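Local coordinates for protein small ribosomal subunit biogenesis GTPase RsgA (PDB 1U0L) that probably assists late maturation of the 30S ribosomal subunit as a circularly permuted, zinc-binding GTPase that hydrolyses GTP slowly and binds 16S rRNA, at residues A[47-56]-A[67-76]; A[262-272]-A[285-293]. All blocks are in the same frame, centred on the assembly; numbering follows the deposited sequence.

Contact 1. Residues A[47-56]-A[67-76]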
# COMPACT_ATOMS: atom_id res chain seq x y z
N LEU A 47 -8.80 -22.84 4.95
CA LEU A 47 -8.88 -21.77 3.97
C LEU A 47 -9.55 -20.53 4.57
O LEU A 47 -10.77 -20.37 4.46
CB LEU A 47 -9.65 -22.24 2.73
CG LEU A 47 -9.73 -21.24 1.56
CD1 LEU A 47 -8.34 -20.65 1.28
CD2 LEU A 47 -10.28 -21.94 0.32
N LYS A 48 -8.74 -19.67 5.19
CA LYS A 48 -9.21 -18.44 5.83
C LYS A 48 -9.70 -17.40 4.81
O LYS A 48 -9.19 -17.34 3.70
CB LYS A 48 -8.10 -17.81 6.67
CG LYS A 48 -7.59 -18.68 7.82
CD LYS A 48 -8.68 -18.94 8.84
CE LYS A 48 -8.12 -19.69 10.03
NZ LYS A 48 -7.11 -18.88 10.77
N ILE A 49 -10.67 -16.59 5.21
CA ILE A 49 -11.19 -15.57 4.30
C ILE A 49 -10.94 -14.18 4.87
O ILE A 49 -10.98 -13.98 6.09
CB ILE A 49 -12.69 -15.78 4.05
CG1 ILE A 49 -13.08 -15.13 2.72
CG2 ILE A 49 -13.51 -15.16 5.17
CD1 ILE A 49 -14.51 -15.42 2.30
N TYR A 50 -10.67 -13.22 4.00
CA TYR A 50 -10.38 -11.86 4.44
C TYR A 50 -11.08 -10.79 3.61
O TYR A 50 -11.70 -11.07 2.59
CB TYR A 50 -8.87 -11.63 4.39
CG TYR A 50 -8.07 -12.56 5.28
CD1 TYR A 50 -7.29 -13.59 4.74
CD2 TYR A 50 -8.11 -12.42 6.67
CE1 TYR A 50 -6.58 -14.46 5.57
CE2 TYR A 50 -7.41 -13.29 7.51
CZ TYR A 50 -6.65 -14.31 6.96
OH TYR A 50 -5.97 -15.17 7.80
N VAL A 51 -10.97 -9.54 4.05
CA VAL A 51 -11.55 -8.43 3.32
C VAL A 51 -10.71 -8.29 2.04
O VAL A 51 -9.47 -8.33 2.08
CB VAL A 51 -11.46 -7.13 4.13
CG1 VAL A 51 -12.30 -6.05 3.49
CG2 VAL A 51 -11.90 -7.37 5.56
N GLY A 52 -11.38 -8.13 0.91
CA GLY A 52 -10.65 -8.00 -0.33
C GLY A 52 -10.54 -9.32 -1.07
O GLY A 52 -10.03 -9.38 -2.19
N ASP A 53 -11.03 -10.38 -0.43
CA ASP A 53 -11.01 -11.70 -1.03
C ASP A 53 -12.13 -11.84 -2.02
O ASP A 53 -13.25 -11.40 -1.76
CB ASP A 53 -11.14 -12.79 0.03
CG ASP A 53 -9.82 -13.47 0.31
OD1 ASP A 53 -8.98 -13.50 -0.62
OD2 ASP A 53 -9.62 -13.98 1.43
N ARG A 54 -11.81 -12.43 -3.17
CA ARG A 54 -12.80 -12.64 -4.22
C ARG A 54 -13.48 -13.97 -3.91
O ARG A 54 -12.80 -14.97 -3.62
CB ARG A 54 -12.12 -12.71 -5.58
CG ARG A 54 -12.58 -11.65 -6.55
CD ARG A 54 -12.02 -10.30 -6.19
NE ARG A 54 -12.42 -9.27 -7.15
CZ ARG A 54 -11.79 -8.11 -7.29
NH1 ARG A 54 -10.74 -7.83 -6.53
NH2 ARG A 54 -12.21 -7.22 -8.18
N VAL A 55 -14.81 -14.01 -3.95
CA VAL A 55 -15.52 -15.26 -3.66
C VAL A 55 -16.74 -15.54 -4.54
O VAL A 55 -17.28 -14.63 -5.18
CB VAL A 55 -15.98 -15.32 -2.19
CG1 VAL A 55 -14.77 -15.30 -1.25
CG2 VAL A 55 -16.94 -14.17 -1.89
N GLU A 56 -17.14 -16.80 -4.56
CA GLU A 56 -18.32 -17.24 -5.31
C GLU A 56 -19.28 -17.85 -4.29
O GLU A 56 -18.88 -18.71 -3.50
CB GLU A 56 -17.93 -18.24 -6.39
CG GLU A 56 -16.91 -19.28 -5.98
CD GLU A 56 -16.49 -20.15 -7.15
OE1 GLU A 56 -17.37 -20.79 -7.77
OE2 GLU A 56 -15.28 -20.19 -7.46
N ILE A 67 -21.39 -18.60 1.21
CA ILE A 67 -20.15 -18.63 0.46
C ILE A 67 -19.70 -20.04 0.14
O ILE A 67 -19.40 -20.83 1.03
CB ILE A 67 -19.04 -17.88 1.21
CG1 ILE A 67 -19.48 -16.43 1.47
CG2 ILE A 67 -17.76 -17.88 0.39
CD1 ILE A 67 -18.48 -15.59 2.22
N GLU A 68 -19.67 -20.35 -1.15
CA GLU A 68 -19.29 -21.68 -1.61
C GLU A 68 -17.80 -21.86 -1.76
O GLU A 68 -17.28 -22.94 -1.49
CB GLU A 68 -19.98 -21.99 -2.95
CG GLU A 68 -21.51 -22.09 -2.86
CD GLU A 68 -21.99 -23.26 -2.00
OE1 GLU A 68 -23.21 -23.36 -1.76
OE2 GLU A 68 -21.14 -24.07 -1.57
N ASN A 69 -17.10 -20.82 -2.18
CA ASN A 69 -15.65 -20.92 -2.34
C ASN A 69 -14.94 -19.57 -2.36
O ASN A 69 -15.53 -18.55 -2.73
CB ASN A 69 -15.33 -21.72 -3.60
CG ASN A 69 -13.84 -21.96 -3.78
OD1 ASN A 69 -13.17 -22.48 -2.88
ND2 ASN A 69 -13.32 -21.60 -4.94
N VAL A 70 -13.67 -19.59 -1.96
CA VAL A 70 -12.83 -18.40 -1.92
C VAL A 70 -11.70 -18.54 -2.95
O VAL A 70 -10.88 -19.44 -2.83
CB VAL A 70 -12.19 -18.24 -0.54
CG1 VAL A 70 -11.31 -17.01 -0.52
CG2 VAL A 70 -13.26 -18.16 0.52
N LEU A 71 -11.66 -17.64 -3.93
CA LEU A 71 -10.63 -17.66 -4.97
C LEU A 71 -9.23 -17.46 -4.38
O LEU A 71 -9.09 -17.08 -3.23
CB LEU A 71 -10.87 -16.55 -6.00
CG LEU A 71 -11.93 -16.71 -7.08
CD1 LEU A 71 -13.29 -17.01 -6.47
CD2 LEU A 71 -11.97 -15.42 -7.90
N HIS A 72 -8.21 -17.72 -5.20
CA HIS A 72 -6.83 -17.56 -4.76
C HIS A 72 -6.43 -16.08 -4.76
O HIS A 72 -6.74 -15.35 -5.70
CB HIS A 72 -5.87 -18.36 -5.65
CG HIS A 72 -6.11 -19.84 -5.61
ND1 HIS A 72 -7.10 -20.46 -6.34
CD2 HIS A 72 -5.47 -20.83 -4.94
CE1 HIS A 72 -7.07 -21.76 -6.13
NE2 HIS A 72 -6.09 -22.01 -5.28
N ARG A 73 -5.76 -15.65 -3.70
CA ARG A 73 -5.34 -14.27 -3.57
C ARG A 73 -3.95 -13.99 -4.15
O ARG A 73 -3.08 -14.85 -4.13
CB ARG A 73 -5.39 -13.87 -2.10
CG ARG A 73 -4.58 -14.79 -1.22
CD ARG A 73 -4.43 -14.25 0.19
NE ARG A 73 -5.14 -15.06 1.19
CZ ARG A 73 -6.45 -15.01 1.36
NH1 ARG A 73 -7.18 -14.20 0.61
NH2 ARG A 73 -7.04 -15.78 2.28
N LYS A 74 -3.77 -12.77 -4.67
CA LYS A 74 -2.49 -12.35 -5.25
C LYS A 74 -1.53 -11.94 -4.13
O LYS A 74 -0.31 -11.90 -4.32
CB LYS A 74 -2.69 -11.17 -6.19
CG LYS A 74 -3.26 -9.94 -5.49
CD LYS A 74 -3.80 -8.88 -6.45
CE LYS A 74 -2.69 -8.19 -7.22
NZ LYS A 74 -3.26 -7.17 -8.16
N ASN A 75 -2.09 -11.62 -2.96
CA ASN A 75 -1.31 -11.18 -1.81
C ASN A 75 -2.22 -10.96 -0.60
O ASN A 75 -3.44 -11.06 -0.70
CB ASN A 75 -0.59 -9.87 -2.14
CG ASN A 75 -1.55 -8.75 -2.42
OD1 ASN A 75 -2.45 -8.49 -1.63
ND2 ASN A 75 -1.38 -8.08 -3.55
N LEU A 76 -1.62 -10.65 0.53
CA LEU A 76 -2.38 -10.42 1.75
C LEU A 76 -1.64 -9.44 2.65
O LEU A 76 -0.63 -9.80 3.25
CB LEU A 76 -2.54 -11.73 2.50
CG LEU A 76 -3.78 -11.96 3.36
CD1 LEU A 76 -3.36 -12.81 4.53
CD2 LEU A 76 -4.38 -10.65 3.84
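Glu56 and Asn69 pair through their backbones in an antiparallel hydrogen-bonded bridge, Glu56 N to Asn69 O at 3.0 Å. Glu56 O accepts two amides, Asn69 N at 3.1 Å and Glu68 N at 3.0 Å, the latter in the carbonyl plane on a lone pair. The side chains of Glu56 and Asn69 lie side by side, and Glu56 OE2 takes a weak bond from Asn69 ND2 at 3.5 Å. A lysine in place of Glu56 would probably leave the Asn69 amide without this acceptor and set a like charge before Arg10, which now forms a long, weak ion pair with Glu56. On the face of Val55 and Val70, branched side chains suit a buried sheet surface: Val70 CG2 meets Val55 CG1 at 3.7 Å, and Ile49, from the preceding loop, adds its CD1 to Val70 CG2 at 3.5 Å and approaches Ile67 tip to tip.

Beyond the strands, Arg73 forms a salt bridge with Asp53, the two planes nearly coplanar, although their exact spacing is doubtful. Its bend at chi3 (112°) brings NH2 to the edge of the Tyr50 ring and into a weak bond with Lys48 O. Asp53 is positioned in turn by Tyr50 N, which donates to OD2 at 2.9 Å across a type II turn whose Gly52 has a positive phi. The doubled amide at Glu56 makes a classic beta bulge in the hairpin of strands 54-58 and 65-70, part of the N-terminal OB-fold domain.

Contact 2. Residues A[262-272]-A[285-293]. With ZN (zinc ion), chain D.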
# COMPACT_ATOMS: atom_id res chain seq x y z
N ASN A 262 25.55 -7.71 -1.17
CA ASN A 262 24.59 -6.94 -0.40
C ASN A 262 24.80 -5.43 -0.48
O ASN A 262 24.06 -4.66 0.13
CB ASN A 262 24.61 -7.40 1.06
CG ASN A 262 24.11 -8.84 1.22
OD1 ASN A 262 23.08 -9.22 0.65
ND2 ASN A 262 24.84 -9.64 1.99
N HIS A 263 25.81 -5.02 -1.24
CA HIS A 263 26.10 -3.60 -1.45
C HIS A 263 26.59 -2.82 -0.22
O HIS A 263 26.63 -1.59 -0.26
CB HIS A 263 24.87 -2.91 -2.03
CG HIS A 263 24.13 -3.74 -3.03
ND1 HIS A 263 24.65 -4.03 -4.28
CD2 HIS A 263 22.94 -4.38 -2.96
CE1 HIS A 263 23.80 -4.81 -4.93
NE2 HIS A 263 22.76 -5.03 -4.16
N VAL A 264 26.94 -3.50 0.86
CA VAL A 264 27.42 -2.80 2.05
C VAL A 264 28.95 -2.73 2.06
O VAL A 264 29.53 -1.76 1.57
CB VAL A 264 26.97 -3.48 3.36
CG1 VAL A 264 27.47 -2.68 4.57
CG2 VAL A 264 25.45 -3.59 3.39
N ASP A 265 29.59 -3.76 2.60
CA ASP A 265 31.05 -3.82 2.68
C ASP A 265 31.73 -4.33 1.43
O ASP A 265 32.82 -3.86 1.08
CB ASP A 265 31.49 -4.70 3.85
CG ASP A 265 31.45 -3.97 5.19
OD1 ASP A 265 31.74 -2.75 5.21
OD2 ASP A 265 31.15 -4.61 6.21
N GLU A 266 31.10 -5.28 0.75
CA GLU A 266 31.66 -5.88 -0.47
C GLU A 266 32.59 -5.00 -1.31
O GLU A 266 32.25 -3.89 -1.73
CB GLU A 266 30.55 -6.46 -1.35
CG GLU A 266 29.81 -7.67 -0.75
CD GLU A 266 28.64 -7.30 0.15
OE1 GLU A 266 28.31 -6.10 0.26
OE2 GLU A 266 28.03 -8.22 0.76
N PRO A 267 33.80 -5.52 -1.57
CA PRO A 267 34.96 -5.01 -2.32
C PRO A 267 34.70 -4.24 -3.60
O PRO A 267 35.41 -3.30 -3.92
CB PRO A 267 35.76 -6.28 -2.58
CG PRO A 267 35.53 -7.05 -1.32
CD PRO A 267 34.06 -6.90 -1.11
N GLU A 268 33.68 -4.65 -4.34
CA GLU A 268 33.38 -3.97 -5.59
C GLU A 268 31.89 -4.03 -5.74
O GLU A 268 31.30 -5.11 -5.78
CB GLU A 268 34.05 -4.69 -6.75
CG GLU A 268 33.84 -4.03 -8.10
CD GLU A 268 34.43 -4.83 -9.25
OE1 GLU A 268 35.64 -5.11 -9.23
OE2 GLU A 268 33.65 -5.18 -10.17
N CYS A 269 31.26 -2.87 -5.83
CA CYS A 269 29.82 -2.85 -5.93
C CYS A 269 29.30 -1.85 -6.95
O CYS A 269 29.56 -0.65 -6.83
CB CYS A 269 29.24 -2.52 -4.56
SG CYS A 269 27.48 -2.34 -4.57
N GLY A 270 28.55 -2.33 -7.94
CA GLY A 270 28.01 -1.42 -8.93
C GLY A 270 27.07 -0.42 -8.28
O GLY A 270 26.93 0.73 -8.73
N VAL A 271 26.42 -0.87 -7.21
CA VAL A 271 25.51 -0.02 -6.49
C VAL A 271 26.34 1.04 -5.76
O VAL A 271 26.10 2.23 -5.93
CB VAL A 271 24.68 -0.81 -5.47
CG1 VAL A 271 23.97 0.15 -4.55
CG2 VAL A 271 23.67 -1.68 -6.19
N LYS A 272 27.33 0.61 -4.97
CA LYS A 272 28.17 1.58 -4.29
C LYS A 272 28.83 2.52 -5.29
O LYS A 272 28.98 3.71 -5.03
CB LYS A 272 29.23 0.89 -3.43
CG LYS A 272 28.66 0.43 -2.10
CD LYS A 272 29.65 0.60 -0.96
CE LYS A 272 30.58 -0.58 -0.87
NZ LYS A 272 31.59 -0.38 0.20
N TYR A 285 20.66 4.89 -0.73
CA TYR A 285 21.69 3.99 -0.26
C TYR A 285 21.76 3.97 1.28
O TYR A 285 21.74 2.91 1.92
CB TYR A 285 23.06 4.41 -0.81
CG TYR A 285 24.13 3.43 -0.40
CD1 TYR A 285 24.17 2.17 -0.96
CD2 TYR A 285 25.00 3.72 0.65
CE1 TYR A 285 25.05 1.21 -0.49
CE2 TYR A 285 25.89 2.77 1.12
CZ TYR A 285 25.90 1.50 0.55
OH TYR A 285 26.72 0.52 1.05
N GLU A 286 21.84 5.18 1.84
CA GLU A 286 21.94 5.41 3.27
C GLU A 286 20.88 4.67 4.07
O GLU A 286 21.20 3.89 4.98
CB GLU A 286 21.84 6.91 3.53
CG GLU A 286 22.06 7.33 4.96
CD GLU A 286 22.01 8.84 5.11
OE1 GLU A 286 20.95 9.43 4.84
OE2 GLU A 286 23.05 9.42 5.49
N ASN A 287 19.62 4.90 3.72
CA ASN A 287 18.51 4.26 4.41
C ASN A 287 18.53 2.74 4.22
O ASN A 287 18.21 1.99 5.16
CB ASN A 287 17.19 4.87 3.93
CG ASN A 287 17.07 6.33 4.30
OD1 ASN A 287 17.30 6.71 5.44
ND2 ASN A 287 16.69 7.17 3.33
N TYR A 288 18.90 2.29 3.01
CA TYR A 288 18.97 0.87 2.73
C TYR A 288 20.00 0.20 3.66
O TYR A 288 19.73 -0.85 4.24
CB TYR A 288 19.35 0.60 1.27
CG TYR A 288 19.87 -0.81 1.09
CD1 TYR A 288 19.06 -1.91 1.35
CD2 TYR A 288 21.22 -1.03 0.77
CE1 TYR A 288 19.57 -3.20 1.31
CE2 TYR A 288 21.74 -2.32 0.73
CZ TYR A 288 20.92 -3.40 1.01
OH TYR A 288 21.46 -4.66 1.01
N VAL A 289 21.17 0.81 3.79
CA VAL A 289 22.20 0.25 4.66
C VAL A 289 21.74 0.24 6.12
O VAL A 289 21.95 -0.74 6.83
CB VAL A 289 23.52 1.05 4.55
CG1 VAL A 289 24.51 0.55 5.59
CG2 VAL A 289 24.09 0.90 3.16
N LYS A 290 21.12 1.34 6.56
CA LYS A 290 20.59 1.46 7.92
C LYS A 290 19.62 0.30 8.14
O LYS A 290 19.72 -0.44 9.13
CB LYS A 290 19.84 2.78 8.08
CG LYS A 290 19.11 2.93 9.41
CD LYS A 290 20.06 3.20 10.58
CE LYS A 290 19.29 3.35 11.89
NZ LYS A 290 18.19 4.35 11.78
N MET A 291 18.68 0.14 7.21
CA MET A 291 17.71 -0.94 7.30
C MET A 291 18.41 -2.30 7.28
O MET A 291 18.05 -3.19 8.04
CB MET A 291 16.69 -0.84 6.16
CG MET A 291 15.46 -0.02 6.54
SD MET A 291 14.10 -0.01 5.36
CE MET A 291 14.56 1.40 4.38
N PHE A 292 19.41 -2.43 6.41
CA PHE A 292 20.15 -3.67 6.31
C PHE A 292 20.61 -4.09 7.70
O PHE A 292 20.19 -5.12 8.23
CB PHE A 292 21.38 -3.49 5.40
CG PHE A 292 22.16 -4.75 5.19
CD1 PHE A 292 21.78 -5.66 4.21
CD2 PHE A 292 23.23 -5.08 6.02
CE1 PHE A 292 22.45 -6.89 4.07
CE2 PHE A 292 23.90 -6.30 5.89
CZ PHE A 292 23.51 -7.20 4.91
N TYR A 293 21.46 -3.27 8.30
CA TYR A 293 21.98 -3.56 9.63
C TYR A 293 20.89 -3.79 10.70
O TYR A 293 21.05 -4.60 11.62
CB TYR A 293 22.94 -2.43 10.04
CG TYR A 293 24.30 -2.54 9.36
CD1 TYR A 293 25.06 -1.40 9.08
CD2 TYR A 293 24.84 -3.79 9.02
CE1 TYR A 293 26.31 -1.50 8.46
CE2 TYR A 293 26.09 -3.89 8.40
CZ TYR A 293 26.81 -2.74 8.12
OH TYR A 293 28.03 -2.85 7.49
ZN ZN D . 26.95 -4.66 -4.45
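The backbone carbonyls of Asn262 and His263 reach tyrosines of helix 282-296, and the closest CA pair, Val264 with Val289, is 6.6 Å apart. Tyr288 OH donates to Asn262 O at 2.7 Å, and Tyr285 OH donates to His263 O; both carbonyls sit at the hydroxyl edge of the ring, near its plane. Tyrosine suits these two sites, being long enough to span from helix to loop and polar at its end. With CG turned opposite the backbone N (chi1 -176°), Tyr285 points toward the other segment, where Val271 CG1 and Lys272 CG, from the start of helix 270-277, lie obliquely to its ring; Val289 CG2 of its own helix sits over one face, offset toward the rim.

Val264 is the apolar wedge. Its CG2 makes a CH-pi contact over the face of Phe292, 3.9 Å from the ring centroid, while CG1 meets Tyr293 CZ at 3.6 Å. Asn262 CB lies against Phe292 CE1 at 3.7 Å, and its OD1 is held by Lys245.

Behind this surface, the Glu266 carboxylate accepts from Asn262 N and Val264 N, bracing the turn that carries His263. His263 ND1 and Cys269 SG each bind zinc at 2.4 Å, joined by Cys256 and Cys261. Cys269 also N-caps helix 270-277: Lys272 N donates to its SG at 3.0 Å, with an N-H...S angle of 170°. The Phe251 ring packs edge-to-face with His263 and with Tyr288, linking metal ligand and helix. Three cysteines and one histidine round a single zinc ion make this the zinc-finger site of RsgA, with helix 282-296 packed against its loop.

In the fold
Contact 1 comes first along the chain and closes before contact 2 opens; their centres lie about 39 Å apart, and their nearest atoms about 18 Å, with no touch. They share no helix, strand or sheet. The hairpin of strands 54-58 and 65-70 belongs to the N-terminal OB-fold, whereas residues 262-272, a loop running into helix 270-277, and residues 285-293 of helix 282-296 belong to the zinc-finger region. Most of the circularly permuted GTPase domain, with its GDP site, comes between the two contacts in sequence; residues 67-76 lead from the hairpin toward it. Asn287 and Met291 of helix 282-296 touch helix 101-113 of that domain, docking the zinc region on it. Contact 1 thus marks the OB-fold side of the nucleotide-binding core and contact 2 the zinc-finger side.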